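Local coordinates for alcohol dehydrogenase (Aeropyrum pernix, PDB 1H2B), which probably catalyses the reversible NAD-dependent oxidation of alcohols, as a zinc-binding member of the zinc-containing alcohol dehydrogenase family, at residues Y174-K179 against I282-G287; A258-F261 against T267-Y270; V190-V195 against H200-L205. One frame throughout, in Å; residues are numbered along the deposited sequence. Where two conformers were deposited one is given.

Contact 1. Residues Y174-K179 against I282-G287; sequences YRAVKK and IIVGYG. With NAJ (nicotinamide-adenine-dinucleotide (acidic form)), chain I.
Val-284, whose CG2 packs on Ala-176 of helix 166-181, sets its carbonyl O at the edge of the Tyr-286 ring, in the ring plane. The same ring meets the nicotinamide ribose obliquely, with CE2 3.3 Å from NAJ O2D. Its hydroxyl is hydrogen-bonded to Thr-56 and Trp-65, two residues of the octanoic acid pocket.

The helix meets the end of the strand and the loop after it through aliphatic groups. Ala-176 points its methyl at both and touches two branches: its CB lies 3.7 Å from Val-284 CG2 and 4.0 Å from Ile-282 CG2. A looser contact, 4.3 Å between Lys-179 CD and Ile-282 CG2, uses only the aliphatic part of the lysine. The ammonium reaches past the strand to Ser-307 and to a salt bridge with Glu-301 of the second subunit.

Val-284 divides its two methyls between helix and cofactor. With CG1 anti to the backbone N (chi1 179°), that branch reaches the nicotinamide, 3.8 Å from NAJ N7N, while CG2 is left for Ala-176. The backbone grips the cofactor at two points. NAJ N7N donates to Val-284 O over 3.0 Å at a nearly straight 165°, and Tyr-286 N donates to NAJ O3D over 3.2 Å at 162°. One bond helps to orient the carboxamide, the other holds the ribose. Between them Gly-285 passes close to the sugar, where a side-chain carbon would be crowded by NAJ C4D. Helix 166-181 laid against the parallel sheet, with the cofactor bound by the loop leaving strand 279-283, belongs to the nicotinamide-binding side of a Rossmann-type dinucleotide site.

Contact 2. Residues A258-F261 against T267-Y270; sequences AMDF and TVDY. With NAJ (nicotinamide-adenine-dinucleotide (acidic form)), chain I.
At the adenine end of the Rossmann-type cofactor pocket, Asp-260 on strand 255-260 meets Thr-267 on the short helix 265-270. Their side chains cross obliquely, and Asp-260 OD2 stands 2.8 Å from Thr-267 OG1, with OD1 farther off at 3.2 Å. Asp-260 CG lies opposite the backbone N (chi1 -176°), which brings the carboxylate up to Thr-267. OD1 meanwhile is hydrogen-bonded to the amides of Val-262 and Gly-263, so the group links the strand to the turn after it. Val-268 CG2 closes on the carboxylate from the helix, 3.6 Å from Asp-260 OD2.

With its hydroxyl turned to the aspartate, Thr-267 lays its methyl over the adenine face, CG2 being 3.5 Å from NAJ C6A. Tyr-270 adds a hydrogen bond, its OH 2.8 Å from NAJ N1A and tilted out of the adenine plane, while N1A lies at the edge of the tyrosine ring and in its plane. With an alanine here in place of Asp-260, the Val-262 and Gly-263 amides would probably lose their shared acceptor, and Thr-267 could turn its methyl off the base. Such a strand-turn-helix lining the adenine is part of a Rossmann-type dinucleotide fold.

Contact 3. Residues V190-V195 against H200-L205; sequences VAIVGV and HIAVQL. With NAJ (nicotinamide-adenine-dinucleotide (acidic form)), chain I.
Ile-192 and Val-203 cross at about a right angle where strand 189-193 meets helix 197-209, in the first beta-alpha-beta unit of a Rossmann-type fold. The isoleucine reaches two successive helix residues with its two branches: CG2 lies 3.8 Å from Val-203 CG2, and CG1 lies 3.9 Å from Ala-202 CB. Chi1 of -176° swings CG1 across from the backbone N to the alanine; the other branch then meets the valine.

Nearer the turn a second pair also crosses at about a right angle, Val-195 CG1 resting 3.8 Å from His-200 CB. The imidazole turns off from the strand; its ND1 is hydrogen-bonded to Gly-196 O and its NE2 to the amide of Glu-330, which fixes the ring's rotation. Ile-201 CG1 lies over one ring face, near its rim.

The glycines of the strand-turn-helix, Gly-194 and Gly-196 in the turn and Gly-199 in the first helix turn, are consistent with a GxGxxG sequence. At Gly-194 a side-chain carbon would collide with the carbonyl O of Val-193 and press on NAJ O4B. One helix turn beyond His-200, Gln-204 NE2 is hydrogen-bonded to Arg-328 O and makes a weak hydrogen bond to His-200 O, 3.3 Å long.

From the N terminus, helix 166-181 supplies 174-179, the opening side of contact 1. The chain then enters strand 189-193 and helix 197-209, where contact 3 closes within a few residues. Strand 255-260 and helix 265-270 close contact 2 in the same way, in series with contact 3. Contact 1 closes last, at 282-287, so its long loop encloses both others. Strands 189-193, 255-260 and 279-283 are successive neighbours in one parallel sheet, joined by probable hydrogen bonds such as Met-259 N to Ala-191 O and Ile-282 N to Ala-258 O. The Phe-261 ring bridges all three contacts, touching Ala-202 and Val-284, and all three border the cofactor.

Contact 1. Residues Y174-K179 against I282-G287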
# COMPACT_ATOMS: atom_id res chain seq x y z
N TYR B 174 -9.44 -16.77 -1.08
CA TYR B 174 -8.78 -15.83 -1.99
C TYR B 174 -8.55 -14.45 -1.39
O TYR B 174 -7.42 -13.92 -1.47
CB TYR B 174 -9.64 -15.73 -3.30
CG TYR B 174 -9.02 -14.85 -4.34
CD1 TYR B 174 -9.56 -13.60 -4.62
CD2 TYR B 174 -7.92 -15.31 -5.07
CE1 TYR B 174 -9.00 -12.79 -5.57
CE2 TYR B 174 -7.33 -14.51 -6.03
CZ TYR B 174 -7.88 -13.24 -6.26
OH TYR B 174 -7.29 -12.45 -7.24
N ARG B 175 -9.58 -13.89 -0.73
CA ARG B 175 -9.37 -12.62 -0.03
C ARG B 175 -8.32 -12.75 1.05
O ARG B 175 -7.46 -11.87 1.21
CB ARG B 175 -10.67 -12.08 0.57
CG ARG B 175 -10.49 -10.71 1.24
CD ARG B 175 -11.84 -10.21 1.68
NE ARG B 175 -11.88 -8.95 2.40
CZ ARG B 175 -12.16 -7.77 1.87
NH1 ARG B 175 -12.36 -7.64 0.56
NH2 ARG B 175 -12.26 -6.70 2.64
N ALA B 176 -8.35 -13.86 1.79
CA ALA B 176 -7.37 -14.05 2.83
C ALA B 176 -5.96 -14.18 2.27
O ALA B 176 -5.02 -13.68 2.86
CB ALA B 176 -7.77 -15.31 3.68
N VAL B 177 -5.82 -14.88 1.14
CA VAL B 177 -4.49 -15.03 0.52
C VAL B 177 -4.02 -13.70 -0.04
O VAL B 177 -2.82 -13.40 0.04
CB VAL B 177 -4.49 -16.17 -0.53
CG1 VAL B 177 -3.23 -16.08 -1.42
CG2 VAL B 177 -4.59 -17.56 0.20
N LYS B 178 -4.93 -12.90 -0.59
CA LYS B 178 -4.56 -11.50 -0.98
C LYS B 178 -4.00 -10.75 0.20
O LYS B 178 -2.95 -10.08 0.07
CB LYS B 178 -5.76 -10.75 -1.53
CG LYS B 178 -6.23 -11.30 -2.85
CD LYS B 178 -7.07 -10.25 -3.59
CE LYS B 178 -6.60 -10.11 -5.01
NZ LYS B 178 -7.02 -8.86 -5.75
N LYS B 179 -4.64 -10.83 1.37
CA LYS B 179 -4.08 -10.20 2.55
C LYS B 179 -2.67 -10.74 2.85
O LYS B 179 -1.72 -9.97 3.03
CB LYS B 179 -4.96 -10.43 3.80
CG LYS B 179 -6.29 -9.70 3.81
CD LYS B 179 -6.94 -10.01 5.14
CE LYS B 179 -8.12 -9.10 5.41
NZ LYS B 179 -9.15 -9.27 4.38
N ILE B 282 -3.75 -14.36 9.91
CA ILE B 282 -5.00 -14.07 9.23
C ILE B 282 -6.03 -15.03 9.78
O ILE B 282 -5.87 -16.26 9.67
CB ILE B 282 -4.89 -14.22 7.70
CG1 ILE B 282 -3.65 -13.50 7.13
CG2 ILE B 282 -6.21 -13.78 7.04
CD1 ILE B 282 -3.52 -12.10 7.53
N ILE B 283 -7.02 -14.49 10.49
CA ILE B 283 -8.07 -15.30 11.13
C ILE B 283 -9.27 -15.40 10.19
O ILE B 283 -9.90 -14.38 9.84
CB ILE B 283 -8.48 -14.67 12.48
CG1 ILE B 283 -7.26 -14.74 13.41
CG2 ILE B 283 -9.68 -15.40 13.10
CD1 ILE B 283 -7.46 -13.91 14.72
N VAL B 284 -9.56 -16.65 9.79
CA VAL B 284 -10.65 -16.93 8.86
C VAL B 284 -11.64 -17.84 9.55
O VAL B 284 -12.86 -17.54 9.62
CB VAL B 284 -10.15 -17.60 7.56
CG1 VAL B 284 -11.37 -17.88 6.70
CG2 VAL B 284 -9.15 -16.69 6.85
N GLY B 285 -11.15 -18.97 10.05
CA GLY B 285 -12.02 -19.82 10.89
C GLY B 285 -12.48 -19.08 12.15
O GLY B 285 -11.79 -18.18 12.64
N TYR B 286 -13.59 -19.53 12.74
CA TYR B 286 -14.07 -18.89 13.97
C TYR B 286 -14.77 -19.93 14.85
O TYR B 286 -15.06 -21.04 14.43
CB TYR B 286 -15.00 -17.69 13.68
CG TYR B 286 -16.20 -18.08 12.90
CD1 TYR B 286 -17.32 -18.52 13.56
CD2 TYR B 286 -16.18 -18.13 11.50
CE1 TYR B 286 -18.44 -18.96 12.86
CE2 TYR B 286 -17.29 -18.56 10.80
CZ TYR B 286 -18.41 -18.98 11.50
OH TYR B 286 -19.50 -19.47 10.82
N GLY B 287 -14.97 -19.53 16.11
CA GLY B 287 -15.60 -20.38 17.13
C GLY B 287 -14.88 -20.25 18.45
O GLY B 287 -15.49 -20.31 19.53
PA NAJ I . -13.70 -27.83 7.33
O1A NAJ I . -14.42 -28.61 8.39
O2A NAJ I . -13.81 -28.28 5.86
O5B NAJ I . -12.12 -27.82 7.55
C5B NAJ I . -11.53 -27.70 8.85
C4B NAJ I . -10.17 -28.37 8.71
O4B NAJ I . -9.44 -28.11 9.92
C3B NAJ I . -10.25 -29.88 8.49
O3B NAJ I . -9.42 -30.31 7.39
C2B NAJ I . -9.75 -30.35 9.85
O2B NAJ I . -9.18 -31.67 9.83
C1B NAJ I . -8.73 -29.29 10.26
N9A NAJ I . -8.43 -29.23 11.69
C8A NAJ I . -9.24 -29.50 12.80
N7A NAJ I . -8.53 -29.28 13.94
C5A NAJ I . -7.28 -28.89 13.57
C6A NAJ I . -6.15 -28.54 14.28
N6A NAJ I . -6.09 -28.58 15.61
N1A NAJ I . -5.05 -28.12 13.58
C2A NAJ I . -5.01 -28.10 12.20
N3A NAJ I . -6.11 -28.47 11.51
C4A NAJ I . -7.22 -28.86 12.19
O3 NAJ I . -14.16 -26.32 7.50
PN NAJ I . -14.36 -25.17 6.38
O1N NAJ I . -15.70 -25.24 5.83
O2N NAJ I . -13.19 -25.16 5.48
O5D NAJ I . -14.38 -23.88 7.34
C5D NAJ I . -13.17 -23.54 8.02
C4D NAJ I . -13.48 -22.48 9.07
O4D NAJ I . -13.73 -21.24 8.39
C3D NAJ I . -14.74 -22.76 9.88
O3D NAJ I . -14.59 -22.14 11.17
C2D NAJ I . -15.83 -22.01 9.09
O2D NAJ I . -16.98 -21.69 9.81
C1D NAJ I . -15.01 -20.76 8.73
N1N NAJ I . -15.50 -19.89 7.66
C2N NAJ I . -15.12 -18.58 7.73
C3N NAJ I . -15.48 -17.71 6.72
C7N NAJ I . -15.11 -16.27 6.83
O7N NAJ I . -15.59 -15.48 5.85
N7N NAJ I . -14.31 -15.74 7.77
C4N NAJ I . -16.23 -18.13 5.57
C5N NAJ I . -16.44 -19.54 5.48
C6N NAJ I . -16.10 -20.39 6.52

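Contact 2. Residues A258-F261 against T267-Y270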
# COMPACT_ATOMS: atom_id res chain seq x y z
N ALA B 258 0.66 -16.62 9.25
CA ALA B 258 -0.10 -17.85 9.55
C ALA B 258 -1.54 -17.58 9.21
O ALA B 258 -2.00 -16.45 9.36
CB ALA B 258 0.02 -18.22 11.02
N MET B 259 -2.26 -18.61 8.74
CA MET B 259 -3.65 -18.44 8.29
C MET B 259 -4.46 -19.51 8.98
O MET B 259 -4.21 -20.68 8.77
CB MET B 259 -3.72 -18.61 6.76
CG MET B 259 -2.77 -17.62 6.01
SD MET B 259 -3.03 -17.73 4.28
CE MET B 259 -4.54 -16.80 4.08
N ASP B 260 -5.41 -19.11 9.84
CA ASP B 260 -6.20 -20.11 10.56
C ASP B 260 -7.49 -20.34 9.81
O ASP B 260 -8.38 -19.47 9.82
CB ASP B 260 -6.50 -19.58 11.97
CG ASP B 260 -7.23 -20.60 12.80
OD1 ASP B 260 -7.73 -21.59 12.23
OD2 ASP B 260 -7.32 -20.48 14.04
N PHE B 261 -7.54 -21.48 9.08
CA PHE B 261 -8.75 -21.91 8.37
C PHE B 261 -9.48 -23.01 9.13
O PHE B 261 -10.14 -23.87 8.52
CB PHE B 261 -8.37 -22.41 6.95
CG PHE B 261 -7.99 -21.31 6.03
CD1 PHE B 261 -6.65 -21.05 5.71
CD2 PHE B 261 -8.99 -20.58 5.40
CE1 PHE B 261 -6.33 -20.02 4.77
CE2 PHE B 261 -8.67 -19.52 4.50
CZ PHE B 261 -7.32 -19.29 4.15
N THR B 267 -6.91 -24.31 17.59
CA THR B 267 -6.03 -23.60 16.64
C THR B 267 -5.82 -22.16 17.01
O THR B 267 -4.77 -21.58 16.77
CB THR B 267 -6.55 -23.66 15.18
OG1 THR B 267 -7.85 -23.06 15.08
CG2 THR B 267 -6.67 -25.09 14.77
N VAL B 268 -6.85 -21.54 17.56
CA VAL B 268 -6.73 -20.12 17.94
C VAL B 268 -5.69 -19.98 19.05
O VAL B 268 -5.03 -18.95 19.16
CB VAL B 268 -8.14 -19.60 18.32
CG1 VAL B 268 -8.12 -18.22 18.97
CG2 VAL B 268 -9.01 -19.56 17.08
N ASP B 269 -5.51 -21.04 19.80
CA ASP B 269 -4.52 -21.00 20.86
C ASP B 269 -3.12 -21.13 20.36
O ASP B 269 -2.25 -20.43 20.85
CB ASP B 269 -4.81 -21.96 21.93
CG ASP B 269 -5.88 -21.39 22.88
OD1 ASP B 269 -6.00 -20.12 23.14
OD2 ASP B 269 -6.63 -22.18 23.34
N TYR B 270 -2.88 -22.01 19.38
CA TYR B 270 -1.49 -22.18 18.95
C TYR B 270 -1.04 -21.29 17.78
O TYR B 270 0.18 -20.99 17.66
CB TYR B 270 -1.12 -23.67 18.68
CG TYR B 270 -1.63 -24.35 17.40
CD1 TYR B 270 -1.07 -24.05 16.15
CD2 TYR B 270 -2.59 -25.36 17.48
CE1 TYR B 270 -1.50 -24.70 15.02
CE2 TYR B 270 -3.05 -26.04 16.35
CZ TYR B 270 -2.48 -25.69 15.13
OH TYR B 270 -2.89 -26.35 13.99
PA NAJ I . -13.70 -27.83 7.33
O1A NAJ I . -14.42 -28.61 8.39
O2A NAJ I . -13.81 -28.28 5.86
O5B NAJ I . -12.12 -27.82 7.55
C5B NAJ I . -11.53 -27.70 8.85
C4B NAJ I . -10.17 -28.37 8.71
O4B NAJ I . -9.44 -28.11 9.92
C3B NAJ I . -10.25 -29.88 8.49
O3B NAJ I . -9.42 -30.31 7.39
C2B NAJ I . -9.75 -30.35 9.85
O2B NAJ I . -9.18 -31.67 9.83
C1B NAJ I . -8.73 -29.29 10.26
N9A NAJ I . -8.43 -29.23 11.69
C8A NAJ I . -9.24 -29.50 12.80
N7A NAJ I . -8.53 -29.28 13.94
C5A NAJ I . -7.28 -28.89 13.57
C6A NAJ I . -6.15 -28.54 14.28
N6A NAJ I . -6.09 -28.58 15.61
N1A NAJ I . -5.05 -28.12 13.58
C2A NAJ I . -5.01 -28.10 12.20
N3A NAJ I . -6.11 -28.47 11.51
C4A NAJ I . -7.22 -28.86 12.19
O3 NAJ I . -14.16 -26.32 7.50
PN NAJ I . -14.36 -25.17 6.38
O1N NAJ I . -15.70 -25.24 5.83
O2N NAJ I . -13.19 -25.16 5.48
O5D NAJ I . -14.38 -23.88 7.34
C5D NAJ I . -13.17 -23.54 8.02
C4D NAJ I . -13.48 -22.48 9.07
O4D NAJ I . -13.73 -21.24 8.39
C3D NAJ I . -14.74 -22.76 9.88
O3D NAJ I . -14.59 -22.14 11.17
C2D NAJ I . -15.83 -22.01 9.09
O2D NAJ I . -16.98 -21.69 9.81
C1D NAJ I . -15.01 -20.76 8.73
N1N NAJ I . -15.50 -19.89 7.66
C2N NAJ I . -15.12 -18.58 7.73
C3N NAJ I . -15.48 -17.71 6.72
C7N NAJ I . -15.11 -16.27 6.83
O7N NAJ I . -15.59 -15.48 5.85
N7N NAJ I . -14.31 -15.74 7.77
C4N NAJ I . -16.23 -18.13 5.57
C5N NAJ I . -16.44 -19.54 5.48
C6N NAJ I . -16.10 -20.39 6.52

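Contact 3. Residues V190-V195 against H200-L205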
# COMPACT_ATOMS: atom_id res chain seq x y z
N VAL B 190 4.80 -19.30 5.00
CA VAL B 190 3.37 -19.14 5.36
C VAL B 190 2.88 -20.47 5.90
O VAL B 190 3.07 -21.50 5.27
CB VAL B 190 2.53 -18.60 4.19
CG1 VAL B 190 2.66 -19.42 2.91
CG2 VAL B 190 1.05 -18.47 4.60
N ALA B 191 2.27 -20.44 7.09
CA ALA B 191 1.60 -21.64 7.64
C ALA B 191 0.12 -21.52 7.32
O ALA B 191 -0.54 -20.53 7.68
CB ALA B 191 1.74 -21.70 9.13
N ILE B 192 -0.40 -22.52 6.61
CA ILE B 192 -1.82 -22.55 6.28
C ILE B 192 -2.37 -23.65 7.17
O ILE B 192 -1.94 -24.81 7.08
CB ILE B 192 -2.04 -22.76 4.71
CG1 ILE B 192 -3.52 -22.72 4.34
CG2 ILE B 192 -1.29 -24.02 4.16
CD1 ILE B 192 -4.32 -23.92 4.77
N VAL B 193 -3.25 -23.28 8.10
CA VAL B 193 -3.65 -24.20 9.15
C VAL B 193 -5.08 -24.63 8.90
O VAL B 193 -6.00 -23.80 8.94
CB VAL B 193 -3.55 -23.49 10.52
CG1 VAL B 193 -4.05 -24.43 11.64
CG2 VAL B 193 -2.13 -23.00 10.76
N GLY B 194 -5.27 -25.95 8.63
CA GLY B 194 -6.57 -26.48 8.31
C GLY B 194 -6.72 -26.67 6.83
O GLY B 194 -6.99 -25.68 6.14
N VAL B 195 -6.50 -27.90 6.36
CA VAL B 195 -6.58 -28.21 4.93
C VAL B 195 -7.98 -28.74 4.65
O VAL B 195 -8.17 -29.88 4.19
CB VAL B 195 -5.46 -29.19 4.49
CG1 VAL B 195 -5.47 -29.37 2.92
CG2 VAL B 195 -4.10 -28.70 4.94
N HIS B 200 -7.84 -26.24 1.66
CA HIS B 200 -7.22 -26.90 0.52
C HIS B 200 -7.21 -26.00 -0.70
O HIS B 200 -6.30 -26.06 -1.53
CB HIS B 200 -7.88 -28.26 0.26
CG HIS B 200 -9.05 -28.20 -0.67
ND1 HIS B 200 -10.29 -27.82 -0.25
CD2 HIS B 200 -9.17 -28.52 -1.99
CE1 HIS B 200 -11.14 -27.87 -1.27
NE2 HIS B 200 -10.48 -28.31 -2.33
N ILE B 201 -8.17 -25.06 -0.77
CA ILE B 201 -8.13 -24.04 -1.80
C ILE B 201 -7.02 -23.07 -1.50
O ILE B 201 -6.25 -22.69 -2.38
CB ILE B 201 -9.50 -23.33 -1.93
CG1 ILE B 201 -10.57 -24.39 -2.28
CG2 ILE B 201 -9.44 -22.26 -3.03
CD1 ILE B 201 -12.01 -23.83 -2.34
N ALA B 202 -6.90 -22.67 -0.23
CA ALA B 202 -5.85 -21.71 0.13
C ALA B 202 -4.44 -22.25 -0.18
O ALA B 202 -3.59 -21.49 -0.61
CB ALA B 202 -5.95 -21.31 1.61
N VAL B 203 -4.22 -23.56 -0.01
CA VAL B 203 -2.89 -24.12 -0.36
C VAL B 203 -2.58 -23.82 -1.82
O VAL B 203 -1.49 -23.34 -2.13
CB VAL B 203 -2.83 -25.67 -0.13
CG1 VAL B 203 -1.52 -26.28 -0.76
CG2 VAL B 203 -2.92 -26.00 1.36
N GLN B 204 -3.54 -24.10 -2.71
CA GLN B 204 -3.35 -23.84 -4.13
C GLN B 204 -3.14 -22.36 -4.41
O GLN B 204 -2.28 -21.97 -5.19
CB GLN B 204 -4.57 -24.30 -4.94
CG GLN B 204 -4.85 -25.78 -4.80
CD GLN B 204 -6.14 -26.14 -5.49
OE1 GLN B 204 -6.25 -26.02 -6.73
NE2 GLN B 204 -7.16 -26.51 -4.71
N LEU B 205 -3.94 -21.52 -3.77
CA LEU B 205 -3.81 -20.10 -4.03
C LEU B 205 -2.49 -19.51 -3.53
O LEU B 205 -1.98 -18.62 -4.17
CB LEU B 205 -5.00 -19.35 -3.40
CG LEU B 205 -6.34 -19.68 -4.03
CD1 LEU B 205 -7.46 -18.98 -3.24
CD2 LEU B 205 -6.38 -19.18 -5.46
PA NAJ I . -13.70 -27.83 7.33
O1A NAJ I . -14.42 -28.61 8.39
O2A NAJ I . -13.81 -28.28 5.86
O5B NAJ I . -12.12 -27.82 7.55
C5B NAJ I . -11.53 -27.70 8.85
C4B NAJ I . -10.17 -28.37 8.71
O4B NAJ I . -9.44 -28.11 9.92
C3B NAJ I . -10.25 -29.88 8.49
O3B NAJ I . -9.42 -30.31 7.39
C2B NAJ I . -9.75 -30.35 9.85
O2B NAJ I . -9.18 -31.67 9.83
C1B NAJ I . -8.73 -29.29 10.26
N9A NAJ I . -8.43 -29.23 11.69
C8A NAJ I . -9.24 -29.50 12.80
N7A NAJ I . -8.53 -29.28 13.94
C5A NAJ I . -7.28 -28.89 13.57
C6A NAJ I . -6.15 -28.54 14.28
N6A NAJ I . -6.09 -28.58 15.61
N1A NAJ I . -5.05 -28.12 13.58
C2A NAJ I . -5.01 -28.10 12.20
N3A NAJ I . -6.11 -28.47 11.51
C4A NAJ I . -7.22 -28.86 12.19
O3 NAJ I . -14.16 -26.32 7.50
PN NAJ I . -14.36 -25.17 6.38
O1N NAJ I . -15.70 -25.24 5.83
O2N NAJ I . -13.19 -25.16 5.48
O5D NAJ I . -14.38 -23.88 7.34
C5D NAJ I . -13.17 -23.54 8.02
C4D NAJ I . -13.48 -22.48 9.07
O4D NAJ I . -13.73 -21.24 8.39
C3D NAJ I . -14.74 -22.76 9.88
O3D NAJ I . -14.59 -22.14 11.17
C2D NAJ I . -15.83 -22.01 9.09
O2D NAJ I . -16.98 -21.69 9.81
C1D NAJ I . -15.01 -20.76 8.73
N1N NAJ I . -15.50 -19.89 7.66
C2N NAJ I . -15.12 -18.58 7.73
C3N NAJ I . -15.48 -17.71 6.72
C7N NAJ I . -15.11 -16.27 6.83
O7N NAJ I . -15.59 -15.48 5.85
N7N NAJ I . -14.31 -15.74 7.77
C4N NAJ I . -16.23 -18.13 5.57
C5N NAJ I . -16.44 -19.54 5.48
C6N NAJ I . -16.10 -20.39 6.52